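Local atomic coordinates of imidazoleglycerol-phosphate dehydratase (Staphylococcus aureus subsp. aureus, PDB entry 2AE8), a protein that catalyses the manganese-dependent dehydration of imidazoleglycerol phosphate to imidazoleacetol phosphate, the sixth step of histidine biosynthesis. Residues B[31-36]-B[42-47]; B[76-81]-B[99-104]; B[130-135]-B[198-203]; B[163-168]-B[191-196]. One frame throughout, in Å; residues are numbered along the deposited sequence. Where two conformers were deposited one is given.

Contact 1. Residues B[31-36]-B[42-47]; sequences IYQKQR and QLNISI
Leu-43 and Arg-36 pair through both backbone bonds: Leu-43 N gives to Arg-36 O and its carbonyl takes Arg-36 N, each 3.0 Å long. Leu-43 O also lies 3.3 Å from Gln-35 CA, in a CA-H...O contact. The CG of Gln-35, anti to the backbone N (chi1 -163°), comes within 3.4 Å of the same oxygen, and its chain runs on extended over the exposed face. Asn-44 stands beside it in a non-hydrogen-bonded pair, its OD1 no nearer than 3.6 Å to Lys-34 O. Ile-45 makes the next hydrogen-bonded pair with Lys-34; its oxygen accepts Lys-34 N and also meets Gln-33 CA at 3.3 Å. The two strands, 31-36 and 43-48, form an antiparallel beta hairpin at one edge of a four-stranded mixed sheet, strand 31-36 being outermost within the chain. The Leu-43, Ile-45 and Ile-47 side chains enter the buried face, whereas Asn-44 and Ser-46 share the other with Gln-33 and Gln-35. Ser-46 CB packs against the CG of Gln-33, 3.9 Å away, and against CG2 of Ile-31. Ile-47 closes the run with two bonds to Tyr-32, and its CG2 lies 4.0 Å from Tyr-32 CB. The Tyr-32 ring leads away toward helix 90-111, where its hydroxyl bonds to Asp-111.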
loop_
_atom_site.group_PDB
_atom_site.type_symbol
_atom_site.label_atom_id
_atom_site.label_comp_id
_atom_site.label_asym_id
_atom_site.label_seq_id
_atom_site.Cartn_x
_atom_site.Cartn_y
_atom_site.Cartn_z
ATOM N N ILE B 31 -25.651 17.586 -55.674
ATOM C CA ILE B 31 -25.550 18.585 -54.616
ATOM C C ILE B 31 -26.705 18.388 -53.649
ATOM O O ILE B 31 -27.871 18.353 -54.050
ATOM C CB ILE B 31 -25.566 20.028 -55.162
ATOM C CG1 ILE B 31 -24.349 20.258 -56.067
ATOM C CG2 ILE B 31 -25.644 21.059 -54.019
ATOM C CD1 ILE B 31 -24.409 21.555 -56.877
ATOM N N TYR B 32 -26.369 18.233 -52.377
ATOM C CA TYR B 32 -27.364 18.065 -51.332
ATOM C C TYR B 32 -27.343 19.295 -50.477
ATOM O O TYR B 32 -26.275 19.811 -50.121
ATOM C CB TYR B 32 -27.060 16.835 -50.500
ATOM C CG TYR B 32 -27.038 15.584 -51.320
ATOM C CD1 TYR B 32 -25.852 15.125 -51.898
ATOM C CD2 TYR B 32 -28.204 14.859 -51.531
ATOM C CE1 TYR B 32 -25.839 13.965 -52.663
ATOM C CE2 TYR B 32 -28.198 13.703 -52.279
ATOM C CZ TYR B 32 -27.028 13.265 -52.844
ATOM O OH TYR B 32 -27.044 12.115 -53.593
ATOM N N GLN B 33 -28.531 19.771 -50.146
ATOM C CA GLN B 33 -28.660 21.118 -49.660
ATOM C C GLN B 33 -29.768 21.152 -48.642
ATOM O O GLN B 33 -30.751 20.428 -48.774
ATOM C CB GLN B 33 -28.993 22.018 -50.840
ATOM C CG GLN B 33 -28.753 23.480 -50.641
ATOM C CD GLN B 33 -29.086 24.260 -51.903
ATOM O OE1 GLN B 33 -30.214 24.194 -52.412
ATOM N NE2 GLN B 33 -28.106 24.996 -52.421
ATOM N N LYS B 34 -29.595 21.989 -47.622
ATOM C CA LYS B 34 -30.503 22.037 -46.493
ATOM C C LYS B 34 -30.454 23.420 -45.866
ATOM O O LYS B 34 -29.377 23.998 -45.705
ATOM C CB LYS B 34 -30.102 20.972 -45.463
ATOM C CG LYS B 34 -30.799 21.073 -44.122
ATOM C CD LYS B 34 -31.908 20.056 -43.963
ATOM C CE LYS B 34 -31.349 18.703 -43.576
ATOM N NZ LYS B 34 -32.440 17.734 -43.332
ATOM N N GLN B 35 -31.630 23.947 -45.533
ATOM C CA GLN B 35 -31.751 25.170 -44.753
ATOM C C GLN B 35 -32.451 24.862 -43.428
ATOM O O GLN B 35 -33.547 24.307 -43.411
ATOM C CB GLN B 35 -32.511 26.237 -45.534
ATOM C CG GLN B 35 -32.343 27.643 -44.979
ATOM C CD GLN B 35 -32.871 28.717 -45.914
ATOM O OE1 GLN B 35 -32.467 29.875 -45.829
ATOM N NE2 GLN B 35 -33.773 28.337 -46.814
ATOM N N ARG B 36 -31.809 25.212 -42.319
ATOM C CA ARG B 36 -32.343 24.876 -41.002
ATOM C C ARG B 36 -32.420 26.125 -40.143
ATOM O O ARG B 36 -31.404 26.773 -39.891
ATOM C CB ARG B 36 -31.472 23.820 -40.320
ATOM C CG ARG B 36 -32.249 22.822 -39.479
ATOM C CD ARG B 36 -31.315 21.803 -38.859
ATOM N NE ARG B 36 -31.108 22.050 -37.436
ATOM C CZ ARG B 36 -31.414 21.186 -36.472
ATOM N NH1 ARG B 36 -31.923 19.993 -36.770
ATOM N NH2 ARG B 36 -31.200 21.511 -35.206
ATOM N N GLN B 42 -29.884 29.712 -37.871
ATOM C CA GLN B 42 -30.081 30.109 -39.273
ATOM C C GLN B 42 -28.924 29.630 -40.147
ATOM O O GLN B 42 -27.933 30.347 -40.327
ATOM C CB GLN B 42 -30.230 31.640 -39.414
ATOM C CG GLN B 42 -30.655 32.384 -38.150
ATOM C CD GLN B 42 -31.899 31.809 -37.518
ATOM O OE1 GLN B 42 -32.701 31.148 -38.186
ATOM N NE2 GLN B 42 -32.071 32.055 -36.214
ATOM N N LEU B 43 -29.061 28.426 -40.690
ATOM C CA LEU B 43 -28.000 27.802 -41.471
ATOM C C LEU B 43 -28.465 27.483 -42.884
ATOM O O LEU B 43 -29.586 27.027 -43.092
ATOM C CB LEU B 43 -27.555 26.490 -40.820
ATOM C CG LEU B 43 -26.599 26.325 -39.638
ATOM C CD1 LEU B 43 -26.922 27.213 -38.472
ATOM C CD2 LEU B 43 -26.692 24.867 -39.214
ATOM N N ASN B 44 -27.577 27.702 -43.844
ATOM C CA ASN B 44 -27.787 27.251 -45.207
ATOM C C ASN B 44 -26.552 26.483 -45.643
ATOM O O ASN B 44 -25.455 27.044 -45.706
ATOM C CB ASN B 44 -28.050 28.444 -46.125
ATOM C CG ASN B 44 -28.567 28.035 -47.495
ATOM O OD1 ASN B 44 -28.708 26.847 -47.804
ATOM N ND2 ASN B 44 -28.844 29.031 -48.333
ATOM N N ILE B 45 -26.727 25.195 -45.913
ATOM C CA ILE B 45 -25.583 24.328 -46.164
ATOM C C ILE B 45 -25.807 23.431 -47.364
ATOM O O ILE B 45 -26.883 22.867 -47.527
ATOM C CB ILE B 45 -25.245 23.455 -44.914
ATOM C CG1 ILE B 45 -24.946 24.356 -43.715
ATOM C CG2 ILE B 45 -24.080 22.504 -45.202
ATOM C CD1 ILE B 45 -24.864 23.646 -42.367
ATOM N N SER B 46 -24.774 23.306 -48.190
ATOM C CA SER B 46 -24.762 22.335 -49.260
ATOM C C SER B 46 -23.466 21.564 -49.218
ATOM O O SER B 46 -22.421 22.121 -48.897
ATOM C CB SER B 46 -24.894 23.012 -50.635
ATOM O OG SER B 46 -23.754 23.814 -50.926
ATOM N N ILE B 47 -23.550 20.294 -49.592
ATOM C CA ILE B 47 -22.393 19.441 -49.746
ATOM C C ILE B 47 -22.427 18.777 -51.131
ATOM O O ILE B 47 -23.502 18.490 -51.653
ATOM C CB ILE B 47 -22.333 18.388 -48.601
ATOM C CG1 ILE B 47 -20.955 17.715 -48.537
ATOM C CG2 ILE B 47 -23.473 17.363 -48.712
ATOM C CD1 ILE B 47 -20.674 17.026 -47.192
#

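Contact 2. Residues B[76-81]-B[99-104]; sequences LSLNIE and IVIGQL
With chi1 at -67°, CG1 of Ile-101 lies anti to its own carbonyl carbon, and an extended chi2 of 174° carries CD1 out from the helix toward Leu-78. The leucine answers with a chi1 of -103°, away from the usual staggered values, which brings both of its methyl groups to the isoleucine. This is helix-on-sheet packing in a beta-alpha-beta sandwich: helix 90-111 lies against strand 77-82 with a purely apolar interface. The two side chains meet at about a right angle, so that Ile-101 CD1 sits 3.9 Å from Leu-78 CD1 and a little farther, 4.2 Å, from Leu-78 CD2. The backbones stay well apart, Leu-78 CA and Ile-101 CA being separated by 9.0 Å, and the contact is made by side chains alone. Helix 61-74 packs beside the same strand, with Phe-70 and Thr-71 against Leu-78 and Leu-67 against Ile-80. On helix 90-111, Val-100 touches Ile-45 and Leu-104 touches Ile-47 of strand 43-48, and both also touch Lys-34 of strand 31-36. Ile-80, two residues along from Leu-78 on the same face, makes the lighter contact: its CD1 approaches Ile-101 CD1 at 4.3 Å.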
loop_
_atom_site.group_PDB
_atom_site.type_symbol
_atom_site.label_atom_id
_atom_site.label_comp_id
_atom_site.label_asym_id
_atom_site.label_seq_id
_atom_site.Cartn_x
_atom_site.Cartn_y
_atom_site.Cartn_z
ATOM N N LEU B 76 -14.973 16.435 -50.494
ATOM C CA LEU B 76 -16.329 16.980 -50.585
ATOM C C LEU B 76 -16.336 18.495 -50.484
ATOM O O LEU B 76 -15.598 19.071 -49.685
ATOM C CB LEU B 76 -17.239 16.385 -49.506
ATOM C CG LEU B 76 -17.241 14.858 -49.364
ATOM C CD1 LEU B 76 -17.946 14.451 -48.089
ATOM C CD2 LEU B 76 -17.884 14.196 -50.577
ATOM N N SER B 77 -17.190 19.137 -51.278
ATOM C CA SER B 77 -17.307 20.586 -51.259
ATOM C C SER B 77 -18.389 21.005 -50.288
ATOM O O SER B 77 -19.521 20.518 -50.348
ATOM C CB SER B 77 -17.619 21.122 -52.664
ATOM O OG SER B 77 -16.766 20.489 -53.609
ATOM N N LEU B 78 -18.033 21.908 -49.391
ATOM C CA LEU B 78 -18.975 22.439 -48.432
ATOM C C LEU B 78 -19.221 23.907 -48.680
ATOM O O LEU B 78 -18.283 24.683 -48.877
ATOM C CB LEU B 78 -18.435 22.286 -47.003
ATOM C CG LEU B 78 -18.949 21.191 -46.091
ATOM C CD1 LEU B 78 -18.198 21.273 -44.759
ATOM C CD2 LEU B 78 -20.449 21.328 -45.864
ATOM N N ASN B 79 -20.485 24.290 -48.651
ATOM C CA ASN B 79 -20.830 25.690 -48.612
ATOM C C ASN B 79 -21.747 25.952 -47.446
ATOM O O ASN B 79 -22.845 25.411 -47.367
ATOM C CB ASN B 79 -21.424 26.159 -49.941
ATOM C CG ASN B 79 -20.394 26.157 -51.046
ATOM O OD1 ASN B 79 -19.705 27.144 -51.256
ATOM N ND2 ASN B 79 -20.230 25.018 -51.705
ATOM N N ILE B 80 -21.267 26.777 -46.526
ATOM C CA ILE B 80 -21.996 27.038 -45.307
ATOM C C ILE B 80 -22.215 28.520 -45.133
ATOM O O ILE B 80 -21.283 29.315 -45.205
ATOM C CB ILE B 80 -21.267 26.468 -44.061
ATOM C CG1 ILE B 80 -21.021 24.959 -44.227
ATOM C CG2 ILE B 80 -22.063 26.778 -42.790
ATOM C CD1 ILE B 80 -20.284 24.293 -43.068
ATOM N N GLU B 81 -23.464 28.876 -44.899
ATOM C CA GLU B 81 -23.799 30.220 -44.501
ATOM C C GLU B 81 -24.609 30.161 -43.226
ATOM O O GLU B 81 -25.729 29.651 -43.213
ATOM C CB GLU B 81 -24.551 30.946 -45.622
ATOM C CG GLU B 81 -23.622 31.572 -46.645
ATOM C CD GLU B 81 -22.909 32.800 -46.108
ATOM O OE1 GLU B 81 -23.447 33.444 -45.183
ATOM O OE2 GLU B 81 -21.815 33.122 -46.605
ATOM N N ILE B 99 -25.108 18.414 -37.214
ATOM C CA ILE B 99 -26.347 17.690 -37.483
ATOM C C ILE B 99 -26.704 17.742 -39.004
ATOM O O ILE B 99 -26.998 16.713 -39.626
ATOM C CB ILE B 99 -27.496 18.267 -36.643
ATOM C CG1 ILE B 99 -27.374 17.845 -35.167
ATOM C CG2 ILE B 99 -28.874 17.872 -37.234
ATOM C CD1 ILE B 99 -28.354 18.585 -34.233
ATOM N N VAL B 100 -26.630 18.936 -39.584
ATOM C CA VAL B 100 -26.974 19.134 -41.005
ATOM C C VAL B 100 -26.002 18.420 -41.920
ATOM O O VAL B 100 -26.425 17.766 -42.876
ATOM C CB VAL B 100 -27.066 20.628 -41.362
ATOM C CG1 VAL B 100 -27.228 20.834 -42.903
ATOM C CG2 VAL B 100 -28.227 21.270 -40.609
ATOM N N ILE B 101 -24.705 18.531 -41.630
ATOM C CA ILE B 101 -23.695 17.805 -42.394
ATOM C C ILE B 101 -23.948 16.305 -42.316
ATOM O O ILE B 101 -23.869 15.624 -43.328
ATOM C CB ILE B 101 -22.248 18.164 -41.978
ATOM C CG1 ILE B 101 -21.935 19.616 -42.365
ATOM C CG2 ILE B 101 -21.247 17.233 -42.639
ATOM C CD1 ILE B 101 -20.596 20.121 -41.880
ATOM N N GLY B 102 -24.266 15.790 -41.128
ATOM C CA GLY B 102 -24.571 14.363 -40.988
ATOM C C GLY B 102 -25.775 13.955 -41.835
ATOM O O GLY B 102 -25.742 12.922 -42.512
ATOM N N GLN B 103 -26.828 14.772 -41.791
ATOM C CA GLN B 103 -28.067 14.510 -42.530
ATOM C C GLN B 103 -27.838 14.547 -44.049
ATOM O O GLN B 103 -28.345 13.691 -44.785
ATOM C CB GLN B 103 -29.153 15.523 -42.137
ATOM C CG GLN B 103 -29.807 15.231 -40.781
ATOM C CD GLN B 103 -30.702 16.358 -40.285
ATOM O OE1 GLN B 103 -30.644 17.491 -40.771
ATOM N NE2 GLN B 103 -31.507 16.058 -39.294
ATOM N N LEU B 104 -27.061 15.520 -44.512
ATOM C CA LEU B 104 -26.738 15.615 -45.941
ATOM C C LEU B 104 -25.856 14.459 -46.377
ATOM O O LEU B 104 -26.031 13.904 -47.476
ATOM C CB LEU B 104 -26.092 16.964 -46.266
ATOM C CG LEU B 104 -27.015 18.163 -46.042
ATOM C CD1 LEU B 104 -26.219 19.452 -46.244
ATOM C CD2 LEU B 104 -28.283 18.117 -46.948
#

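Contact 3. Residues B[130-135]-B[198-203]; sequences ARVVVD and SRALGI
Val-134 reaches from its strand to helix 186-205 and meets Ala-200 at the helix surface. Its CB points toward the helix and splits there into two methyl groups that do different work. CG1 does the closest touching, 3.6 Å from Ala-200 CB, and also lies 4.0 Å from the backbone N of Leu-201, against the helix backbone itself. CG2 goes to the next residue, facing Leu-201 CD1 at 4.4 Å. The chi1 of -10° nearly eclipses CG1 with the backbone N, an unusual torsion for valine that accompanies this division of its two branches. The small alanine lets the elements draw close: the CA atoms of Val-134 and Ala-200 are 6.1 Å apart, and the segment axes approach to 7.6 Å. The segments 130-135 and 198-203 run in roughly the same direction, their axes 29° apart, in the beta-alpha-beta sandwich of this enzyme, built from a duplicated half-domain. Strand 128-135 is an inner strand of its sheet, between 118-125 and 175-182, and helix 186-205 covers one face of it. Val-132, two residues earlier, adds to the same patch; its backbone O lies 3.7 Å from Ala-200 CB, while its CG1 remains at 4.5 Å. Between these valines Val-133 turns away from the helix and packs on Pro-124 of a second subunit. Leu-201, on the flank of the helix, also touches Phe-70 of helix 61-74. Farther round the helix, Arg-199 bonds through NE to His-73 and packs on Tyr-118 of a third subunit.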
loop_
_atom_site.group_PDB
_atom_site.type_symbol
_atom_site.label_atom_id
_atom_site.label_comp_id
_atom_site.label_asym_id
_atom_site.label_seq_id
_atom_site.Cartn_x
_atom_site.Cartn_y
_atom_site.Cartn_z
ATOM N N ALA B 130 -3.249 10.613 -34.443
ATOM C CA ALA B 130 -4.630 10.175 -34.347
ATOM C C ALA B 130 -4.952 9.072 -35.338
ATOM O O ALA B 130 -4.377 9.022 -36.448
ATOM C CB ALA B 130 -5.594 11.348 -34.513
ATOM N N ARG B 131 -5.863 8.188 -34.932
ATOM C CA ARG B 131 -6.421 7.178 -35.824
ATOM C C ARG B 131 -7.926 7.341 -35.854
ATOM O O ARG B 131 -8.571 7.436 -34.808
ATOM C CB ARG B 131 -6.085 5.749 -35.382
ATOM C CG ARG B 131 -6.812 4.667 -36.201
ATOM C CD ARG B 131 -6.641 3.272 -35.624
ATOM N NE ARG B 131 -7.278 3.153 -34.312
ATOM C CZ ARG B 131 -6.650 2.740 -33.215
ATOM N NH1 ARG B 131 -5.365 2.396 -33.272
ATOM N NH2 ARG B 131 -7.314 2.670 -32.064
ATOM N N VAL B 132 -8.492 7.347 -37.057
ATOM C CA VAL B 132 -9.950 7.330 -37.194
ATOM C C VAL B 132 -10.348 6.195 -38.121
ATOM O O VAL B 132 -9.745 6.012 -39.185
ATOM C CB VAL B 132 -10.514 8.667 -37.663
ATOM C CG1 VAL B 132 -12.027 8.565 -37.841
ATOM C CG2 VAL B 132 -10.159 9.777 -36.636
ATOM N N VAL B 133 -11.354 5.443 -37.688
ATOM C CA VAL B 133 -11.895 4.297 -38.413
ATOM C C VAL B 133 -13.353 4.620 -38.687
ATOM O O VAL B 133 -14.103 4.887 -37.755
ATOM C CB VAL B 133 -11.820 2.981 -37.559
ATOM C CG1 VAL B 133 -12.511 1.828 -38.279
ATOM C CG2 VAL B 133 -10.356 2.617 -37.238
ATOM N N VAL B 134 -13.753 4.622 -39.960
ATOM C CA VAL B 134 -15.186 4.769 -40.279
ATOM C C VAL B 134 -15.759 3.616 -41.084
ATOM O O VAL B 134 -15.089 3.038 -41.947
ATOM C CB VAL B 134 -15.641 6.193 -40.830
ATOM C CG1 VAL B 134 -14.581 7.278 -40.728
ATOM C CG2 VAL B 134 -16.352 6.133 -42.212
ATOM N N ASP B 135 -16.982 3.250 -40.738
ATOM C CA ASP B 135 -17.715 2.241 -41.461
ATOM C C ASP B 135 -19.043 2.876 -41.842
ATOM O O ASP B 135 -19.841 3.226 -40.965
ATOM C CB ASP B 135 -17.924 0.996 -40.585
ATOM C CG ASP B 135 -18.788 -0.076 -41.260
ATOM O OD1 ASP B 135 -19.209 0.122 -42.421
ATOM O OD2 ASP B 135 -19.055 -1.120 -40.617
ATOM N N SER B 198 -11.769 12.950 -41.993
ATOM C CA SER B 198 -12.084 13.379 -43.363
ATOM C C SER B 198 -11.526 12.384 -44.367
ATOM O O SER B 198 -12.216 11.987 -45.296
ATOM C CB SER B 198 -11.455 14.729 -43.657
ATOM O OG SER B 198 -11.860 15.679 -42.711
ATOM N N ARG B 199 -10.266 12.007 -44.184
ATOM C CA ARG B 199 -9.611 11.104 -45.098
ATOM C C ARG B 199 -10.246 9.730 -45.052
ATOM O O ARG B 199 -10.507 9.144 -46.089
ATOM C CB ARG B 199 -8.120 11.011 -44.815
ATOM C CG ARG B 199 -7.348 12.246 -45.224
ATOM C CD ARG B 199 -6.000 11.849 -45.778
ATOM N NE ARG B 199 -5.605 12.780 -46.834
ATOM C CZ ARG B 199 -4.943 12.443 -47.936
ATOM N NH1 ARG B 199 -4.568 11.185 -48.166
ATOM N NH2 ARG B 199 -4.645 13.382 -48.807
ATOM N N ALA B 200 -10.495 9.222 -43.845
ATOM C CA ALA B 200 -11.154 7.924 -43.664
ATOM C C ALA B 200 -12.539 7.921 -44.308
ATOM O O ALA B 200 -12.924 6.939 -44.958
ATOM C CB ALA B 200 -11.277 7.578 -42.165
ATOM N N LEU B 201 -13.295 8.993 -44.086
ATOM C CA LEU B 201 -14.605 9.153 -44.717
ATOM C C LEU B 201 -14.473 9.164 -46.237
ATOM O O LEU B 201 -15.153 8.403 -46.912
ATOM C CB LEU B 201 -15.325 10.422 -44.235
ATOM C CG LEU B 201 -16.702 10.677 -44.878
ATOM C CD1 LEU B 201 -17.715 9.598 -44.528
ATOM C CD2 LEU B 201 -17.232 12.056 -44.527
ATOM N N GLY B 202 -13.584 10.011 -46.759
ATOM C CA GLY B 202 -13.294 10.050 -48.189
ATOM C C GLY B 202 -13.044 8.656 -48.745
ATOM O O GLY B 202 -13.668 8.259 -49.741
ATOM N N ILE B 203 -12.145 7.904 -48.099
ATOM C CA ILE B 203 -11.806 6.538 -48.531
ATOM C C ILE B 203 -13.053 5.660 -48.583
ATOM O O ILE B 203 -13.274 4.954 -49.563
ATOM C CB ILE B 203 -10.751 5.864 -47.604
ATOM C CG1 ILE B 203 -9.348 6.420 -47.887
ATOM C CG2 ILE B 203 -10.772 4.323 -47.750
ATOM C CD1 ILE B 203 -8.363 6.290 -46.673
#

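Contact 4. Residues B[163-168]-B[191-196]; sequences EFFRAV and EAIFKA. With MG (magnesium ion), chain L.
Phe-165 drives its ring edge into the face of Phe-194, and this is the tight part of the contact. Its CZ stands 3.5 Å above the centre of the Phe-194 ring, in an edge-to-face pair whose planes are inclined at 51° with centroids 4.6 Å apart. The neighbouring CE2 reaches Ile-193 CG2 at 3.7 Å, so one ring spans two consecutive residues of the other helix. Phe-164 completes the aromatic cluster: with CG anti to its backbone N (chi1 176°), the ring meets Phe-194 obliquely, CE2 lying 3.6 Å from Phe-194 CE1. Phe-164 CD2 also lies over the centre of the Phe-165 ring. The segment axes stay 12.6 Å apart, so between the two segments the touching is done by the rings and Ile-193; residues on the far flanks do not meet. The more open side is at the partly exposed Arg-166. Glu-191 extends away from the aromatic rings to bind magnesium through OE1 at 2.1 Å, alongside His-187, in a site that also includes His-65. Glu-191 and Glu-163 are ligands of the two different manganese sites. The segments 163-168 and 191-196 run nearly parallel, 15° apart. Helix 61-74 adjoins the cluster through Leu-67 on Phe-164 and Met-66 on Phe-194, helix 90-111 touches Phe-164 through Thr-94, and strand 128-135 meets Ile-193 through Ala-130.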
loop_
_atom_site.group_PDB
_atom_site.type_symbol
_atom_site.label_atom_id
_atom_site.label_comp_id
_atom_site.label_asym_id
_atom_site.label_seq_id
_atom_site.Cartn_x
_atom_site.Cartn_y
_atom_site.Cartn_z
ATOM N N GLU B 163 -18.766 17.052 -29.516
ATOM C CA GLU B 163 -20.155 17.375 -29.889
ATOM C C GLU B 163 -20.367 17.428 -31.408
ATOM O O GLU B 163 -21.404 16.988 -31.900
ATOM C CB GLU B 163 -20.602 18.684 -29.249
ATOM C CG GLU B 163 -20.469 18.654 -27.722
ATOM C CD GLU B 163 -21.098 17.395 -27.104
ATOM O OE1 GLU B 163 -20.356 16.552 -26.525
ATOM O OE2 GLU B 163 -22.328 17.238 -27.227
ATOM N N PHE B 164 -19.377 17.949 -32.133
ATOM C CA PHE B 164 -19.455 18.057 -33.595
ATOM C C PHE B 164 -19.441 16.673 -34.225
ATOM O O PHE B 164 -20.296 16.351 -35.058
ATOM C CB PHE B 164 -18.299 18.883 -34.162
ATOM C CG PHE B 164 -18.296 18.939 -35.670
ATOM C CD1 PHE B 164 -19.187 19.785 -36.346
ATOM C CD2 PHE B 164 -17.445 18.132 -36.407
ATOM C CE1 PHE B 164 -19.213 19.837 -37.739
ATOM C CE2 PHE B 164 -17.464 18.165 -37.811
ATOM C CZ PHE B 164 -18.359 19.019 -38.477
ATOM N N PHE B 165 -18.485 15.841 -33.810
ATOM C CA PHE B 165 -18.369 14.500 -34.348
ATOM C C PHE B 165 -19.534 13.574 -34.028
ATOM O O PHE B 165 -19.929 12.770 -34.880
ATOM C CB PHE B 165 -16.994 13.882 -34.037
ATOM C CG PHE B 165 -15.900 14.465 -34.882
ATOM C CD1 PHE B 165 -15.875 14.231 -36.255
ATOM C CD2 PHE B 165 -14.947 15.310 -34.332
ATOM C CE1 PHE B 165 -14.886 14.804 -37.058
ATOM C CE2 PHE B 165 -13.946 15.881 -35.134
ATOM C CZ PHE B 165 -13.920 15.624 -36.499
ATOM N N ARG B 166 -20.084 13.712 -32.827
ATOM C CA ARG B 166 -21.304 13.017 -32.432
ATOM C C ARG B 166 -22.481 13.387 -33.341
ATOM O O ARG B 166 -23.217 12.512 -33.784
ATOM C CB ARG B 166 -21.635 13.292 -30.955
ATOM C CG ARG B 166 -22.910 12.611 -30.449
ATOM C CD ARG B 166 -22.707 11.832 -29.140
ATOM N NE ARG B 166 -22.475 12.688 -27.977
ATOM C CZ ARG B 166 -21.407 12.622 -27.182
ATOM N NH1 ARG B 166 -21.312 13.444 -26.148
ATOM N NH2 ARG B 166 -20.441 11.735 -27.404
ATOM N N ALA B 167 -22.639 14.678 -33.617
ATOM C CA ALA B 167 -23.731 15.177 -34.473
ATOM C C ALA B 167 -23.590 14.647 -35.914
ATOM O O ALA B 167 -24.554 14.152 -36.489
ATOM C CB ALA B 167 -23.780 16.714 -34.458
ATOM N N VAL B 168 -22.381 14.713 -36.463
ATOM C CA VAL B 168 -22.117 14.233 -37.825
ATOM C C VAL B 168 -22.303 12.716 -37.963
ATOM O O VAL B 168 -23.003 12.232 -38.842
ATOM C CB VAL B 168 -20.698 14.611 -38.291
ATOM C CG1 VAL B 168 -20.344 13.904 -39.604
ATOM C CG2 VAL B 168 -20.542 16.134 -38.415
ATOM N N GLU B 191 -6.699 19.016 -35.000
ATOM C CA GLU B 191 -6.393 18.989 -36.429
ATOM C C GLU B 191 -6.129 17.578 -36.941
ATOM O O GLU B 191 -6.673 17.187 -37.975
ATOM C CB GLU B 191 -5.239 19.939 -36.763
ATOM C CG GLU B 191 -4.875 19.955 -38.229
ATOM C CD GLU B 191 -4.214 21.253 -38.666
ATOM O OE1 GLU B 191 -4.038 22.174 -37.838
ATOM O OE2 GLU B 191 -3.865 21.349 -39.854
ATOM N N ALA B 192 -5.298 16.804 -36.242
ATOM C CA ALA B 192 -5.076 15.399 -36.617
ATOM C C ALA B 192 -6.391 14.614 -36.685
ATOM O O ALA B 192 -6.607 13.820 -37.608
ATOM C CB ALA B 192 -4.078 14.713 -35.646
ATOM N N ILE B 193 -7.274 14.834 -35.709
ATOM C CA ILE B 193 -8.582 14.156 -35.690
ATOM C C ILE B 193 -9.461 14.553 -36.907
ATOM O O ILE B 193 -10.044 13.693 -37.568
ATOM C CB ILE B 193 -9.347 14.437 -34.381
ATOM C CG1 ILE B 193 -8.657 13.747 -33.177
ATOM C CG2 ILE B 193 -10.836 14.002 -34.494
ATOM C CD1 ILE B 193 -9.183 14.246 -31.838
ATOM N N PHE B 194 -9.559 15.851 -37.187
ATOM C CA PHE B 194 -10.292 16.311 -38.376
ATOM C C PHE B 194 -9.692 15.783 -39.671
ATOM O O PHE B 194 -10.430 15.325 -40.541
ATOM C CB PHE B 194 -10.399 17.837 -38.426
ATOM C CG PHE B 194 -11.610 18.377 -37.747
ATOM C CD1 PHE B 194 -12.816 18.499 -38.445
ATOM C CD2 PHE B 194 -11.559 18.766 -36.407
ATOM C CE1 PHE B 194 -13.958 19.005 -37.824
ATOM C CE2 PHE B 194 -12.708 19.283 -35.753
ATOM C CZ PHE B 194 -13.919 19.404 -36.471
ATOM N N LYS B 195 -8.370 15.817 -39.797
ATOM C CA LYS B 195 -7.710 15.277 -40.981
ATOM C C LYS B 195 -7.977 13.778 -41.162
ATOM O O LYS B 195 -8.343 13.325 -42.249
ATOM C CB LYS B 195 -6.198 15.557 -40.983
ATOM C CG LYS B 195 -5.797 17.050 -41.217
ATOM C CD LYS B 195 -4.255 17.258 -41.307
ATOM C CE LYS B 195 -3.595 16.391 -42.414
ATOM N NZ LYS B 195 -2.162 16.793 -42.675
ATOM N N ALA B 196 -7.797 13.006 -40.096
ATOM C CA ALA B 196 -7.988 11.567 -40.157
ATOM C C ALA B 196 -9.438 11.185 -40.437
ATOM O O ALA B 196 -9.677 10.297 -41.234
ATOM C CB ALA B 196 -7.497 10.899 -38.866
HETATM MG MG MG L . -4.167 24.265 -38.105
#

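Overall arrangement
Contacts 2, 3 and 4 are buried and apolar; contact 1, a hairpin at a sheet edge, is partly exposed and held mainly by backbone hydrogen bonds. Contacts 1 and 2 share one sheet through neighbouring strands 43-48 and 77-82, joined by bonds such as Asn-44 N to Glu-81 O. Contacts 3 and 4 share helix 186-205, with Val-132 touching Ala-196. Contacts 2 and 3 each set a helix on a sheet, on opposite sides of the chain's centre, about 17 Å between centres. Contact 4 joins helix to helix between them: Ala-167 touches Ile-99 of contact 2. It alone combines an aromatic core with a metal ligand.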